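Local structure of adhesin (Streptococcus sanguinis SK1 = NCTC 7863, 6VS7) at residues N251-L256 against G295-K300. The protein is a streptococcal surface adhesin whose Siglec-like domains probably bind sialylated glycans on host glycoproteins. Numbering follows the deposited sequence.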
loop_
_atom_site.group_PDB
_atom_site.type_symbol
_atom_site.label_atom_id
_atom_site.label_comp_id
_atom_site.label_asym_id
_atom_site.label_seq_id
_atom_site.Cartn_x
_atom_site.Cartn_y
_atom_site.Cartn_z
ATOM N N ASN A 251 27.586 -6.256 -19.802
ATOM C CA ASN A 251 28.930 -6.056 -19.273
ATOM C C ASN A 251 29.651 -4.899 -19.965
ATOM O O ASN A 251 30.477 -4.227 -19.336
ATOM C CB ASN A 251 29.716 -7.365 -19.373
ATOM C CG ASN A 251 29.188 -8.425 -18.406
ATOM O OD1 ASN A 251 28.761 -9.508 -18.809
ATOM N ND2 ASN A 251 29.199 -8.103 -17.119
ATOM N N THR A 252 29.347 -4.637 -21.240
ATOM C CA THR A 252 29.901 -3.458 -21.907
ATOM C C THR A 252 29.491 -2.171 -21.186
ATOM O O THR A 252 30.335 -1.308 -20.906
ATOM C CB THR A 252 29.443 -3.419 -23.365
ATOM O OG1 THR A 252 29.928 -4.577 -24.063
ATOM C CG2 THR A 252 29.962 -2.169 -24.041
ATOM N N LEU A 253 28.193 -2.032 -20.874
ATOM C CA LEU A 253 27.701 -0.860 -20.140
ATOM C C LEU A 253 28.390 -0.721 -18.789
ATOM O O LEU A 253 28.795 0.379 -18.404
ATOM C CB LEU A 253 26.186 -0.955 -19.934
ATOM C CG LEU A 253 25.142 -0.029 -20.585
ATOM C CD1 LEU A 253 24.016 0.293 -19.577
ATOM C CD2 LEU A 253 25.698 1.242 -21.206
ATOM N N LEU A 254 28.510 -1.824 -18.039
ATOM C CA LEU A 254 29.182 -1.766 -16.744
ATOM C C LEU A 254 30.612 -1.273 -16.893
ATOM O O LEU A 254 31.115 -0.527 -16.044
ATOM C CB LEU A 254 29.168 -3.137 -16.074
ATOM C CG LEU A 254 27.841 -3.705 -15.582
ATOM C CD1 LEU A 254 28.059 -5.086 -15.026
ATOM C CD2 LEU A 254 27.220 -2.801 -14.520
ATOM N N GLY A 255 31.285 -1.684 -17.967
ATOM C CA GLY A 255 32.644 -1.255 -18.210
ATOM C C GLY A 255 32.762 0.210 -18.547
ATOM O O GLY A 255 33.825 0.801 -18.319
ATOM N N LEU A 256 31.697 0.811 -19.087
ATOM C CA LEU A 256 31.664 2.254 -19.293
ATOM C C LEU A 256 31.416 3.014 -18.000
ATOM O O LEU A 256 31.379 4.249 -18.021
ATOM C CB LEU A 256 30.583 2.632 -20.312
ATOM C CG LEU A 256 30.754 2.191 -21.757
ATOM C CD1 LEU A 256 29.531 2.616 -22.559
ATOM C CD2 LEU A 256 31.996 2.809 -22.330
ATOM N N GLY A 295 25.022 3.102 -33.444
ATOM C CA GLY A 295 25.094 3.811 -32.183
ATOM C C GLY A 295 23.948 3.492 -31.243
ATOM O O GLY A 295 23.122 4.359 -30.930
ATOM N N LYS A 296 23.883 2.233 -30.810
ATOM C CA LYS A 296 22.880 1.754 -29.866
ATOM C C LYS A 296 23.486 0.609 -29.074
ATOM O O LYS A 296 24.370 -0.101 -29.561
ATOM C CB LYS A 296 21.594 1.216 -30.533
ATOM C CG LYS A 296 20.999 2.046 -31.649
ATOM C CD LYS A 296 20.427 1.145 -32.756
ATOM C CE LYS A 296 19.479 1.906 -33.706
ATOM N NZ LYS A 296 20.069 3.141 -34.311
ATOM N N TYR A 297 22.989 0.416 -27.858
ATOM C CA TYR A 297 23.171 -0.837 -27.143
ATOM C C TYR A 297 21.796 -1.466 -26.981
ATOM O O TYR A 297 20.839 -0.786 -26.582
ATOM C CB TYR A 297 23.823 -0.636 -25.776
ATOM C CG TYR A 297 25.291 -0.292 -25.784
ATOM C CD1 TYR A 297 26.173 -0.872 -26.690
ATOM C CD2 TYR A 297 25.796 0.625 -24.871
ATOM C CE1 TYR A 297 27.534 -0.545 -26.678
ATOM C CE2 TYR A 297 27.134 0.952 -24.843
ATOM C CZ TYR A 297 28.001 0.370 -25.748
ATOM O OH TYR A 297 29.334 0.719 -25.704
ATOM N N THR A 298 21.697 -2.748 -27.312
ATOM C CA THR A 298 20.451 -3.496 -27.248
ATOM C C THR A 298 20.561 -4.529 -26.134
ATOM O O THR A 298 21.498 -5.333 -26.126
ATOM C CB THR A 298 20.163 -4.180 -28.593
ATOM O OG1 THR A 298 19.981 -3.190 -29.615
ATOM C CG2 THR A 298 18.919 -5.019 -28.502
ATOM N N PHE A 299 19.614 -4.504 -25.194
ATOM C CA PHE A 299 19.668 -5.335 -24.001
ATOM C C PHE A 299 18.504 -6.312 -23.971
ATOM O O PHE A 299 17.520 -6.151 -24.689
ATOM C CB PHE A 299 19.633 -4.479 -22.726
ATOM C CG PHE A 299 20.687 -3.432 -22.683
ATOM C CD1 PHE A 299 20.458 -2.174 -23.228
ATOM C CD2 PHE A 299 21.922 -3.705 -22.126
ATOM C CE1 PHE A 299 21.431 -1.204 -23.207
ATOM C CE2 PHE A 299 22.908 -2.735 -22.096
ATOM C CZ PHE A 299 22.662 -1.478 -22.646
ATOM N N LYS A 300 18.635 -7.332 -23.115
ATOM C CA LYS A 300 17.575 -8.290 -22.824
ATOM C C LYS A 300 17.502 -8.470 -21.316
ATOM O O LYS A 300 18.528 -8.691 -20.667
ATOM C CB LYS A 300 17.831 -9.652 -23.486
ATOM C CG LYS A 300 18.206 -9.603 -24.956
ATOM C CD LYS A 300 16.975 -9.587 -25.843
ATOM C CE LYS A 300 17.072 -10.651 -26.939
ATOM N NZ LYS A 300 15.891 -10.610 -27.867
#
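Tyr297 reaches from strand 296-305 toward the end of helix 244-255 and touches Thr252, Leu253 and, just past the helix, Leu256. The contact is made of apolar side chains, with no polar bond between the two segments. Leu256 arrives from the direction opposite to Tyr297 and sets CD1 in the plane of the ring, at the edge, 3.7 Å from Tyr297 CE2. Thr252 crosses the tyrosine at about a right angle, its CG2 lying 3.4 Å from Tyr297 OH. With OG1 beside the backbone N (chi1 -62°) and hydrogen-bonded to Ser248 O one turn back, the methyl lies anti to the N and offers carbon to the phenol.

Leu253 bridges both aromatics. Its CD2 packs 3.7 Å from Tyr297 CD2, while CG lies 3.5 Å from Phe299 CZ, with CD1 slightly farther from the same atom. Two residues apart on the strand, the rings project from the same side of the sheet. Phe299 stacks on Phe316 and Tyr297 meets Phe320 edge-to-face, both partners belonging to the adjoining strand 314-321. Leu253 also meets Phe258, Ile318 and, in the domain's other sheet, Phe260 of strand 259-261.

The axes of 251-255 and 296-300 come no nearer than 10.3 Å, a gap spanned by large side chains. Dispersion and the burial of apolar surface, chiefly on Tyr297 and Leu253, probably hold the helix end against the sheet, consistent with Leu253 joining the hydrophobic core between the two sheets.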